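PDB 2V06: Ser-thr phosphatase MSPP from Mycobacterium smegmatis, which probably removes phosphate from phosphoserine and phosphothreonine residues of proteins as a metal-dependent phosphatase of the PP2C family. Local coordinates for residues T12-V17 against S223-V228; V34-G39 against S184-F189; V108-S113 against R158-G163. All coordinates share one frame; numbering follows the deposited sequence. Where two conformers were deposited one is given.

Contact 1. Residues T12-V17 against S223-V228. With MG (magnesium ion), chain B.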
ATOM      1  N   THR A  12      -7.168  -9.455   2.383  1.00 22.86           N
ATOM      2  CA  THR A  12      -7.024  -8.679   3.611  1.00 23.59           C
ATOM      3  C   THR A  12      -7.390  -9.558   4.773  1.00 25.28           C
ATOM      4  O   THR A  12      -8.289 -10.416   4.675  1.00 30.97           O
ATOM      5  CB  THR A  12      -7.879  -7.418   3.543  1.00 24.46           C
ATOM      6  OG1 THR A  12      -7.636  -6.544   4.679  1.00 25.37           O
ATOM      7  CG2 THR A  12      -9.372  -7.771   3.638  1.00 35.70           C
ATOM      8  N   ASP A  13      -6.708  -9.394   5.864  1.00 22.08           N
ATOM      9  CA  ASP A  13      -6.954 -10.241   7.028  0.70 23.95           C
ATOM     10  C   ASP A  13      -6.741  -9.421   8.289  1.00 19.74           C
ATOM     11  O   ASP A  13      -5.787  -8.687   8.467  1.00 19.92           O
ATOM     12  CB  ASP A  13      -6.025 -11.450   6.966  0.70 27.83           C
ATOM     13  CG  ASP A  13      -6.627 -12.622   7.721  0.70 27.87           C
ATOM     14  OD1 ASP A  13      -7.372 -13.453   7.153  0.70 37.27           O
ATOM     15  OD2 ASP A  13      -6.338 -12.751   8.947  0.70 44.06           O
ATOM     16  N   GLN A  14      -7.727  -9.578   9.175  1.00 19.27           N
ATOM     17  CA  GLN A  14      -7.676  -8.840  10.421  1.00 18.18           C
ATOM     18  C   GLN A  14      -6.547  -9.338  11.304  1.00 17.93           C
ATOM     19  O   GLN A  14      -5.922  -8.584  12.020  1.00 18.30           O
ATOM     20  CB  GLN A  14      -8.961  -9.063  11.191  1.00 18.60           C
ATOM     21  CG  GLN A  14      -9.085  -8.327  12.468  1.00 19.73           C
ATOM     22  CD  GLN A  14     -10.488  -8.427  13.062  1.00 20.83           C
ATOM     23  OE1 GLN A  14     -11.452  -8.665  12.333  1.00 26.38           O
ATOM     24  NE2 GLN A  14     -10.593  -8.144  14.338  1.00 24.42           N
ATOM     25  N   GLY A  15      -6.256 -10.634  11.249  1.00 20.32           N
ATOM     26  CA  GLY A  15      -5.310 -11.317  12.132  1.00 20.93           C
ATOM     27  C   GLY A  15      -5.961 -11.580  13.485  1.00 22.53           C
ATOM     28  O   GLY A  15      -7.017 -11.125  13.835  1.00 24.10           O
ATOM     29  N   PRO A  16      -5.252 -12.385  14.276  1.00 25.90           N
ATOM     30  CA  PRO A  16      -5.755 -12.802  15.594  1.00 28.56           C
ATOM     31  C   PRO A  16      -5.573 -11.821  16.762  1.00 28.64           C
ATOM     32  O   PRO A  16      -6.023 -12.185  17.851  1.00 33.73           O
ATOM     33  CB  PRO A  16      -4.893 -14.051  15.892  1.00 33.56           C
ATOM     34  CG  PRO A  16      -3.632 -13.837  15.123  1.00 29.26           C
ATOM     35  CD  PRO A  16      -3.987 -13.051  13.874  1.00 27.60           C
ATOM     36  N   VAL A  17      -4.992 -10.638  16.591  1.00 26.37           N
ATOM     37  CA  VAL A  17      -4.647  -9.749  17.695  1.00 26.37           C
ATOM     38  C   VAL A  17      -5.489  -8.489  17.675  1.00 25.91           C
ATOM     39  O   VAL A  17      -6.098  -8.114  18.676  1.00 28.27           O
ATOM     40  CB  VAL A  17      -3.157  -9.409  17.726  1.00 26.00           C
ATOM     41  CG1 VAL A  17      -2.850  -8.416  18.827  1.00 33.73           C
ATOM     42  CG2 VAL A  17      -2.391 -10.734  17.931  1.00 32.05           C
ATOM     43  N   SER A 223       0.315  -9.852  14.435  1.00 20.00           N
ATOM     44  CA  SER A 223       0.211  -8.711  15.345  1.00 19.80           C
ATOM     45  C   SER A 223      -0.552  -7.538  14.755  1.00 18.34           C
ATOM     46  O   SER A 223      -1.109  -6.760  15.526  1.00 20.94           O
ATOM     47  CB  SER A 223       1.575  -8.182  15.826  1.00 22.75           C
ATOM     48  OG  SER A 223       2.379  -7.827  14.702  1.00 23.33           O
ATOM     49  N   ASP A 224      -0.601  -7.395  13.457  1.00 17.44           N
ATOM     50  CA  ASP A 224      -1.332  -6.343  12.775  1.00 16.13           C
ATOM     51  C   ASP A 224      -2.265  -6.964  11.715  1.00 16.20           C
ATOM     52  O   ASP A 224      -2.149  -8.108  11.361  1.00 18.04           O
ATOM     53  CB  ASP A 224      -0.372  -5.324  12.146  1.00 17.07           C
ATOM     54  CG  ASP A 224      -0.956  -3.978  11.703  1.00 16.61           C
ATOM     55  OD1 ASP A 224      -2.151  -3.693  12.004  1.00 16.78           O
ATOM     56  OD2 ASP A 224      -0.163  -3.205  11.118  1.00 17.65           O
ATOM     57  N   ASN A 225      -3.174  -6.117  11.238  1.00 15.70           N
ATOM     58  CA  ASN A 225      -3.898  -6.411   9.999  1.00 15.68           C
ATOM     59  C   ASN A 225      -2.854  -6.551   8.863  1.00 15.06           C
ATOM     60  O   ASN A 225      -1.891  -5.762   8.812  1.00 15.47           O
ATOM     61  CB  ASN A 225      -4.826  -5.298   9.633  1.00 15.71           C
ATOM     62  CG  ASN A 225      -5.727  -4.822  10.775  1.00 14.90           C
ATOM     63  OD1 ASN A 225      -6.017  -3.620  10.870  1.00 15.69           O
ATOM     64  ND2 ASN A 225      -6.210  -5.742  11.600  1.00 16.21           N
ATOM     65  N   THR A 226      -3.110  -7.463   7.930  1.00 15.29           N
ATOM     66  CA  THR A 226      -2.247  -7.641   6.756  1.00 15.56           C
ATOM     67  C   THR A 226      -3.143  -7.593   5.540  1.00 15.70           C
ATOM     68  O   THR A 226      -4.129  -8.325   5.457  1.00 17.27           O
ATOM     69  CB  THR A 226      -1.483  -8.976   6.800  1.00 17.27           C
ATOM     70  OG1 THR A 226      -0.599  -8.964   7.915  1.00 19.78           O
ATOM     71  CG2 THR A 226      -0.683  -9.153   5.505  1.00 20.65           C
ATOM     72  N   THR A 227      -2.758  -6.763   4.573  1.00 15.53           N
ATOM     73  CA  THR A 227      -3.494  -6.610   3.342  1.00 14.84           C
ATOM     74  C   THR A 227      -2.485  -6.575   2.184  1.00 14.79           C
ATOM     75  O   THR A 227      -1.450  -5.916   2.317  1.00 16.58           O
ATOM     76  CB  THR A 227      -4.300  -5.333   3.339  1.00 16.26           C
ATOM     77  OG1 THR A 227      -5.210  -5.422   4.455  1.00 17.18           O
ATOM     78  CG2 THR A 227      -5.059  -5.146   2.099  1.00 19.75           C
ATOM     79  N   VAL A 228      -2.771  -7.313   1.131  1.00 14.54           N
ATOM     80  CA  VAL A 228      -1.825  -7.474   0.033  1.00 15.01           C
ATOM     81  C   VAL A 228      -2.625  -7.388  -1.281  1.00 15.00           C
ATOM     82  O   VAL A 228      -3.730  -7.906  -1.395  1.00 16.63           O
ATOM     83  CB  VAL A 228      -1.060  -8.804   0.121  1.00 16.22           C
ATOM     84  CG1 VAL A 228      -0.100  -8.785   1.291  1.00 17.28           C
ATOM     85  CG2 VAL A 228      -1.993  -9.974   0.237  1.00 17.87           C
TER
HETATM   86 MG    MG B1234      -0.635  -1.609   9.837  1.00 15.59          MG
HETATM   87  O   HOH W   1      -2.296  -1.215  11.236  1.00 16.03           O
HETATM   88  O   HOH W   2      -1.825  -2.983   8.774  1.00 15.37           O
HETATM   89  O   HOH W   3       0.375  -0.115  10.906  1.00 18.15           O
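Thr-12 and Thr-227 meet through their hydroxyls, the two side chains lying side by side and pointing the same way, with OG1 of Thr-12 donating to OG1 of Thr-227 at 2.7 Å. They form a non-hydrogen-bonded antiparallel pair. The next pair, Asp-13 with Thr-226, is hydrogen-bonded: Asp-13 N reaches Thr-226 O at 2.8 Å, and Thr-226 N returns a bond to Asp-13 O. Past the strand end a side chain takes over. Asn-225 holds CG anti to its carbonyl carbon (chi1 -49°), which carries ND2 to the backbone O of Gln-14, 2.9 Å away; the bond falls on a lone pair of that carbonyl and lies almost in the plane of the Asn-225 amide. Asp-13 OD2 meanwhile accepts from Gly-15 N in an Asx turn, shaping the exit of the strand.

In the next shell, Asp-23 bonds the Thr-227 hydroxyl, while Gln-22 N and Asn-20 O hold the two ends of the Asn-225 amide. Asp-224 puts OD2 2.1 Å from the magnesium ion of chain B. The edge strand 5-13 pairs here with strand 226-233 in one sheet of the PP2C beta-sandwich, and the turn leading into that second strand supplies the metal ligand Asp-224.

Contact 2. Residues V34-G39 against S184-F189; sequences VADGFG and SSDGLF. With MG (magnesium ion), chain B; MG (magnesium ion), chain C.
Asp-36 reaches across to Asp-186 through a shared magnesium ion, and its side chain can be followed outward atom by atom. CB leaves strand 31-38 toward the loop 184-189 and packs against Ser-113. With CG anti to the backbone N (chi1 -179°) the carboxylate lies between two magnesium ions, CG itself about 3 Å from each. At the tip the oxygens divide the work: OD1 binds the ion of chain C at 2.0 Å, and OD2 binds the ion of chain B at 2.1 Å. A water that accepts the N-H of Asp-186 also lies within hydrogen-bonding distance of OD2 and can donate to it, though other acceptors compete for its protons. OD2 comes within 4.0 Å of Ser-185 CB.

Asp-186 answers with OD1, bound to the chain B ion at 2.0 Å. The two side chains cross at about a right angle, their carboxylate planes 50° apart. Asp-36 OD2 and Asp-186 OD1 are only 2.7 Å from each other, a spacing explained by their common ion. The other oxygen, Asp-186 OD2, has a salt bridge to Arg-153 and a weak bond from a metal-bound water. Asp-224 adds a further carboxylate ligand to the chain B ion. On the chain C ion, Gly-37 contributes its backbone O at 2.1 Å. CG1 of Val-34 packs on the backbone between Ser-184 and Ser-185, 3.9 Å from Ser-185 N.

One water is bound to both ions, as is the Asp-36 carboxylate. This is the binuclear centre of PP2C phosphatases, in which the metals are thought to polarise a bridging water for attack on the phosphate, while their positive charge probably offsets the repulsion among the clustered acids.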
ATOM      1  N   VAL A  34      -3.754   0.109  -1.494  1.00 14.32           N
ATOM      2  CA  VAL A  34      -3.869  -0.312  -0.096  1.00 14.16           C
ATOM      3  C   VAL A  34      -3.919   0.939   0.778  1.00 14.19           C
ATOM      4  O   VAL A  34      -3.165   1.891   0.514  1.00 14.83           O
ATOM      5  CB  VAL A  34      -2.722  -1.221   0.350  1.00 15.98           C
ATOM      6  CG1 VAL A  34      -2.792  -1.455   1.835  1.00 16.98           C
ATOM      7  CG2 VAL A  34      -2.764  -2.540  -0.394  1.00 16.62           C
ATOM      8  N   ALA A  35      -4.796   0.906   1.766  1.00 14.54           N
ATOM      9  CA  ALA A  35      -4.902   1.987   2.739  1.00 14.83           C
ATOM     10  C   ALA A  35      -4.887   1.350   4.150  1.00 14.66           C
ATOM     11  O   ALA A  35      -5.761   0.505   4.411  1.00 16.35           O
ATOM     12  CB  ALA A  35      -6.120   2.844   2.541  1.00 16.14           C
ATOM     13  N   ASP A  36      -3.953   1.723   4.977  1.00 14.43           N
ATOM     14  CA  ASP A  36      -3.858   1.238   6.345  1.00 14.39           C
ATOM     15  C   ASP A  36      -4.331   2.336   7.281  1.00 14.18           C
ATOM     16  O   ASP A  36      -3.621   3.311   7.532  1.00 14.49           O
ATOM     17  CB  ASP A  36      -2.391   0.819   6.632  1.00 14.49           C
ATOM     18  CG  ASP A  36      -2.193   0.280   8.030  1.00 15.11           C
ATOM     19  OD1 ASP A  36      -3.105   0.482   8.863  1.00 14.89           O
ATOM     20  OD2 ASP A  36      -1.114  -0.309   8.306  1.00 15.08           O
ATOM     21  N   GLY A  37      -5.529   2.167   7.801  1.00 14.78           N
ATOM     22  CA  GLY A  37      -6.102   3.120   8.732  1.00 14.79           C
ATOM     23  C   GLY A  37      -5.529   2.946  10.118  1.00 14.66           C
ATOM     24  O   GLY A  37      -5.088   1.885  10.536  1.00 15.67           O
ATOM     25  N   PHE A  38      -5.605   4.066  10.860  1.00 15.76           N
ATOM     26  CA  PHE A  38      -5.211   4.108  12.265  1.00 16.24           C
ATOM     27  C   PHE A  38      -6.216   4.932  13.054  1.00 16.95           C
ATOM     28  O   PHE A  38      -6.841   5.841  12.489  1.00 17.76           O
ATOM     29  CB  PHE A  38      -3.795   4.625  12.446  1.00 17.05           C
ATOM     30  CG  PHE A  38      -3.602   6.106  12.195  1.00 18.05           C
ATOM     31  CD1 PHE A  38      -3.802   7.078  13.157  1.00 19.94           C
ATOM     32  CD2 PHE A  38      -3.185   6.530  10.946  1.00 18.96           C
ATOM     33  CE1 PHE A  38      -3.637   8.402  12.901  1.00 22.44           C
ATOM     34  CE2 PHE A  38      -2.966   7.865  10.652  1.00 21.29           C
ATOM     35  CZ  PHE A  38      -3.182   8.785  11.676  1.00 23.59           C
ATOM     36  N   GLY A  39      -6.249   4.698  14.358  1.00 18.33           N
ATOM     37  CA  GLY A  39      -7.066   5.501  15.267  1.00 18.98           C
ATOM     38  C   GLY A  39      -8.440   4.928  15.514  1.00 18.81           C
ATOM     39  O   GLY A  39      -8.798   3.882  14.957  1.00 20.45           O
ATOM     40  N   SER A 184       1.463  -3.755  -0.089  1.00 14.59           N
ATOM     41  CA  SER A 184       1.026  -4.363   1.166  0.63 16.15           C
ATOM     42  C   SER A 184       0.949  -3.310   2.258  1.00 14.84           C
ATOM     43  O   SER A 184       1.606  -2.317   2.254  1.00 16.36           O
ATOM     44  CB  SER A 184       1.982  -5.451   1.611  0.63 17.28           C
ATOM     45  OG  SER A 184       3.170  -4.971   2.222  0.63 23.87           O
ATOM     46  N   SER A 185       0.101  -3.607   3.232  1.00 14.69           N
ATOM     47  CA  SER A 185       0.213  -2.888   4.486  1.00 15.07           C
ATOM     48  C   SER A 185       1.453  -3.370   5.225  1.00 14.94           C
ATOM     49  O   SER A 185       2.008  -4.452   4.938  1.00 16.55           O
ATOM     50  CB  SER A 185      -1.043  -2.996   5.349  1.00 14.89           C
ATOM     51  OG  SER A 185      -1.263  -4.315   5.747  1.00 16.29           O
ATOM     52  N   ASP A 186       1.878  -2.610   6.227  1.00 15.31           N
ATOM     53  CA  ASP A 186       2.992  -2.980   7.083  0.71 16.38           C
ATOM     54  C   ASP A 186       2.801  -4.291   7.821  1.00 16.72           C
ATOM     55  O   ASP A 186       3.792  -4.873   8.312  1.00 19.59           O
ATOM     56  CB  ASP A 186       3.322  -1.813   8.010  0.71 17.29           C
ATOM     57  CG  ASP A 186       2.301  -1.558   9.089  0.71 17.26           C
ATOM     58  OD1 ASP A 186       1.090  -1.846   8.888  0.71 15.09           O
ATOM     59  OD2 ASP A 186       2.723  -1.081  10.178  0.71 19.05           O
ATOM     60  N   GLY A 187       1.585  -4.795   7.976  1.00 16.64           N
ATOM     61  CA  GLY A 187       1.372  -6.020   8.742  1.00 16.86           C
ATOM     62  C   GLY A 187       2.092  -7.189   8.146  1.00 16.29           C
ATOM     63  O   GLY A 187       2.471  -8.115   8.900  1.00 18.23           O
ATOM     64  N   LEU A 188       2.353  -7.196   6.834  1.00 17.31           N
ATOM     65  CA  LEU A 188       2.993  -8.384   6.241  1.00 17.44           C
ATOM     66  C   LEU A 188       4.384  -8.602   6.854  1.00 17.17           C
ATOM     67  O   LEU A 188       4.777  -9.751   7.042  1.00 18.04           O
ATOM     68  CB  LEU A 188       3.089  -8.146   4.733  1.00 17.46           C
ATOM     69  CG  LEU A 188       3.807  -9.230   3.937  1.00 17.56           C
ATOM     70  CD1 LEU A 188       3.181 -10.578   4.137  1.00 18.60           C
ATOM     71  CD2 LEU A 188       3.822  -8.865   2.483  1.00 18.41           C
ATOM     72  N   PHE A 189       5.110  -7.511   7.037  1.00 18.80           N
ATOM     73  CA  PHE A 189       6.510  -7.686   7.456  0.62 19.57           C
ATOM     74  C   PHE A 189       6.708  -7.473   8.962  1.00 19.40           C
ATOM     75  O   PHE A 189       7.833  -7.302   9.429  1.00 21.77           O
ATOM     76  CB  PHE A 189       7.465  -6.766   6.696  0.62 22.44           C
ATOM     77  CG  PHE A 189       8.023  -7.262   5.377  0.62 20.51           C
ATOM     78  CD1 PHE A 189       9.310  -7.757   5.244  0.62 21.35           C
ATOM     79  CD2 PHE A 189       7.255  -7.216   4.219  0.62 19.41           C
ATOM     80  CE1 PHE A 189       9.870  -8.195   4.060  0.62 25.00           C
ATOM     81  CE2 PHE A 189       7.785  -7.694   3.028  0.62 21.04           C
ATOM     82  CZ  PHE A 189       9.053  -8.189   2.944  0.62 21.47           C
TER
HETATM   83 MG    MG B1234      -0.635  -1.609   9.837  1.00 15.59          MG
HETATM   84 MG    MG C1235      -3.811   0.230  10.730  1.00 15.61          MG
HETATM   85  O   HOH W   4       0.843   0.111   6.414  1.00 15.35           O
HETATM   86  O   HOH W   3       0.375  -0.115  10.906  1.00 18.15           O
HETATM   87  O   HOH W   2      -1.825  -2.983   8.774  1.00 15.37           O
HETATM   88  O   HOH W   1      -2.296  -1.215  11.236  1.00 16.03           O
HETATM   89  O   HOH W   5      -4.956  -1.262   9.845  1.00 16.18           O
HETATM   90  O   HOH W   6      -2.432   1.575  11.485  1.00 16.96           O

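Contact 3. Residues V108-S113 against R158-G163; sequences VNIGDS and RALGIG
Ile-110 supplies most of the apolar contact, its two branches meeting different parts of the segment 158-163. CG2 of Ile-110 lies against the backbone, 3.5 Å from Ala-159 CA and equally close to Ala-159 N, so a methyl group rests on the peptide that joins Arg-158 to Ala-159. That methyl, Ile-110 CG2, also approaches Arg-158 CB at 3.9 Å. The longer branch goes the other way along the partner: Ile-110 holds CG1 anti to its carbonyl carbon (chi1 -63°). Ile-110 CD1 then meets Leu-160 CD1 at 4.2 Å, methyl against methyl. The Ile-110 side chain therefore spans three consecutive residues of the loop.

Polar contact between the segments is slight. Gly-111 CA lies 3.5 Å from Arg-158 O, a CA-H...O contact whose angle at H is 122°, hence well bent, and no conventional hydrogen bond crosses. Gly-111 has a positive phi of 99°, and the chain turns there just before Asp-112, which has been seen to bind a third magnesium ion in this protein.

Charge is settled outside the pair. Arg-158 touches Ile-110 with its CB, whereas its guanidinium NH1 forms a salt bridge to Asp-169 at the start of strand 169-172.

Around the contact, Ile-110 packs on Val-70 and Leu-160 on Val-77, both of helix 63-81, so one helix covers both side chains. Leu-160 also bonds through its backbone to Thr-90 and touches Leu-92, so the loop runs beside strand 89-96, the neighbour of strand 106-110 in the sheet. Ala-159 meets Phe-38 at the end of strand 31-38.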
ATOM      1  N   VAL A 108       1.674   6.492  -6.294  1.00 16.12           N
ATOM      2  CA  VAL A 108       1.450   7.627  -5.451  1.00 16.08           C
ATOM      3  C   VAL A 108       1.381   7.055  -4.025  1.00 16.05           C
ATOM      4  O   VAL A 108       0.551   6.125  -3.809  1.00 18.87           O
ATOM      5  CB  VAL A 108       0.224   8.425  -5.854  1.00 17.68           C
ATOM      6  CG1 VAL A 108      -0.016   9.595  -4.918  1.00 20.97           C
ATOM      7  CG2 VAL A 108       0.303   8.878  -7.293  1.00 20.02           C
ATOM      8  N   ASN A 109       2.149   7.539  -3.096  1.00 16.06           N
ATOM      9  CA  ASN A 109       2.153   6.930  -1.769  1.00 16.40           C
ATOM     10  C   ASN A 109       2.348   7.951  -0.666  1.00 15.66           C
ATOM     11  O   ASN A 109       3.102   8.929  -0.785  1.00 16.65           O
ATOM     12  CB  ASN A 109       3.194   5.832  -1.645  1.00 17.93           C
ATOM     13  CG  ASN A 109       4.649   6.258  -1.787  1.00 19.35           C
ATOM     14  OD1 ASN A 109       5.406   6.215  -0.803  1.00 24.82           O
ATOM     15  ND2 ASN A 109       5.015   6.650  -2.981  1.00 22.51           N
ATOM     16  N   ILE A 110       1.654   7.635   0.415  1.00 15.67           N
ATOM     17  CA  ILE A 110       1.663   8.414   1.643  0.57 15.79           C
ATOM     18  C   ILE A 110       1.646   7.457   2.801  1.00 15.39           C
ATOM     19  O   ILE A 110       0.688   6.664   2.891  1.00 16.75           O
ATOM     20  CB  ILE A 110       0.407   9.266   1.850  0.57 17.69           C
ATOM     21  CG1 ILE A 110       0.275  10.305   0.755  0.57 19.28           C
ATOM     22  CG2 ILE A 110       0.373   9.855   3.262  0.57 21.27           C
ATOM     23  CD1 ILE A 110      -1.110  10.832   0.523  0.57 26.68           C
ATOM     24  N   GLY A 111       2.547   7.395   3.751  1.00 15.95           N
ATOM     25  CA  GLY A 111       2.666   6.570   4.840  1.00 16.06           C
ATOM     26  C   GLY A 111       3.633   5.408   4.667  1.00 14.86           C
ATOM     27  O   GLY A 111       4.701   5.597   4.082  1.00 16.60           O
ATOM     28  N   ASP A 112       3.275   4.221   5.157  1.00 15.85           N
ATOM     29  CA  ASP A 112       4.189   3.098   5.253  1.00 16.07           C
ATOM     30  C   ASP A 112       3.620   1.778   4.747  1.00 15.00           C
ATOM     31  O   ASP A 112       4.003   0.714   5.208  1.00 17.03           O
ATOM     32  CB  ASP A 112       4.661   2.913   6.711  1.00 17.50           C
ATOM     33  CG  ASP A 112       3.571   2.397   7.638  1.00 19.23           C
ATOM     34  OD1 ASP A 112       2.366   2.396   7.245  1.00 17.40           O
ATOM     35  OD2 ASP A 112       3.894   1.903   8.717  1.00 24.06           O
ATOM     36  N   SER A 113       2.751   1.849   3.710  1.00 14.56           N
ATOM     37  CA  SER A 113       2.252   0.638   3.098  1.00 15.31           C
ATOM     38  C   SER A 113       3.051   0.383   1.825  1.00 14.76           C
ATOM     39  O   SER A 113       2.761   1.053   0.799  1.00 17.81           O
ATOM     40  CB  SER A 113       0.784   0.824   2.776  1.00 14.65           C
ATOM     41  OG  SER A 113       0.017   1.086   3.956  1.00 15.66           O
ATOM     42  N   ARG A 158       3.769  11.111   7.519  1.00 18.59           N
ATOM     43  CA  ARG A 158       2.773  11.567   6.558  1.00 17.57           C
ATOM     44  C   ARG A 158       1.593  10.628   6.627  1.00 18.24           C
ATOM     45  O   ARG A 158       1.768   9.420   6.741  1.00 18.39           O
ATOM     46  CB  ARG A 158       3.292  11.617   5.111  1.00 20.42           C
ATOM     47  CG  ARG A 158       4.545  12.402   4.822  1.00 24.65           C
ATOM     48  CD  ARG A 158       4.794  12.675   3.353  1.00 25.63           C
ATOM     49  NE  ARG A 158       6.198  12.720   3.047  1.00 29.43           N
ATOM     50  CZ  ARG A 158       6.793  12.587   1.909  1.00 27.77           C
ATOM     51  NH1 ARG A 158       5.996  12.437   0.854  1.00 34.38           N
ATOM     52  NH2 ARG A 158       8.123  12.640   1.790  1.00 51.79           N
ATOM     53  N   ALA A 159       0.383  11.196   6.541  1.00 18.51           N
ATOM     54  CA  ALA A 159      -0.828  10.401   6.524  1.00 18.63           C
ATOM     55  C   ALA A 159      -1.910  11.208   5.831  1.00 17.54           C
ATOM     56  O   ALA A 159      -1.887  12.435   5.845  1.00 19.70           O
ATOM     57  CB  ALA A 159      -1.287  10.017   7.902  1.00 19.88           C
ATOM     58  N   LEU A 160      -2.859  10.481   5.296  1.00 17.16           N
ATOM     59  CA  LEU A 160      -4.052  11.056   4.718  1.00 17.37           C
ATOM     60  C   LEU A 160      -5.141  11.225   5.760  1.00 17.94           C
ATOM     61  O   LEU A 160      -5.392  10.368   6.606  1.00 18.88           O
ATOM     62  CB  LEU A 160      -4.395  10.103   3.571  1.00 20.44           C
ATOM     63  CG  LEU A 160      -5.415  10.562   2.572  1.00 20.29           C
ATOM     64  CD1 LEU A 160      -5.196  10.097   1.169  1.00 23.68           C
ATOM     65  CD2 LEU A 160      -6.813  10.099   3.041  1.00 23.79           C
ATOM     66  N   GLY A 161      -5.844  12.355   5.640  1.00 18.50           N
ATOM     67  CA  GLY A 161      -6.992  12.644   6.427  1.00 19.86           C
ATOM     68  C   GLY A 161      -6.776  13.404   7.720  1.00 20.04           C
ATOM     69  O   GLY A 161      -7.760  13.598   8.453  1.00 22.50           O
ATOM     70  N   ILE A 162      -5.542  13.789   8.013  1.00 20.06           N
ATOM     71  CA  ILE A 162      -5.236  14.432   9.286  1.00 21.92           C
ATOM     72  C   ILE A 162      -5.116  15.953   9.192  1.00 23.72           C
ATOM     73  O   ILE A 162      -5.033  16.649  10.197  1.00 29.71           O
ATOM     74  CB  ILE A 162      -3.940  13.842   9.918  1.00 21.94           C
ATOM     75  CG1 ILE A 162      -2.681  14.165   9.126  1.00 23.47           C
ATOM     76  CG2 ILE A 162      -4.029  12.352  10.155  1.00 23.08           C
ATOM     77  CD1 ILE A 162      -1.380  13.843   9.881  1.00 27.05           C
ATOM     78  N   GLY A 163      -5.108  16.523   7.990  1.00 22.88           N
ATOM     79  CA  GLY A 163      -5.143  17.928   7.784  1.00 23.02           C
ATOM     80  C   GLY A 163      -5.442  18.211   6.302  1.00 22.19           C
ATOM     81  O   GLY A 163      -5.546  17.282   5.486  1.00 22.84           O
TER

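From the N terminus, strand 5-13 opens the longest loop, which contact 1 closes when strand 226-233 returns beside it, the two segments being 206 residues apart at their closest ends. Within that loop, contact 2 joins strand 31-38 to the loop after strand 180-184, and contact 3, nested deeper still, joins strand 106-110 to the loop before strand 169-172. None of the three cross. Contact 1 lies at the edge of one five-stranded sheet, contact 3 on the other, and contact 2 bridges them. Asp-224 and Asp-186 share a magnesium ion between contacts 1 and 2; Asp-112 faces Asp-186 between contacts 2 and 3. Contacts 1 and 3 do not touch, their centres being about 19 Å apart.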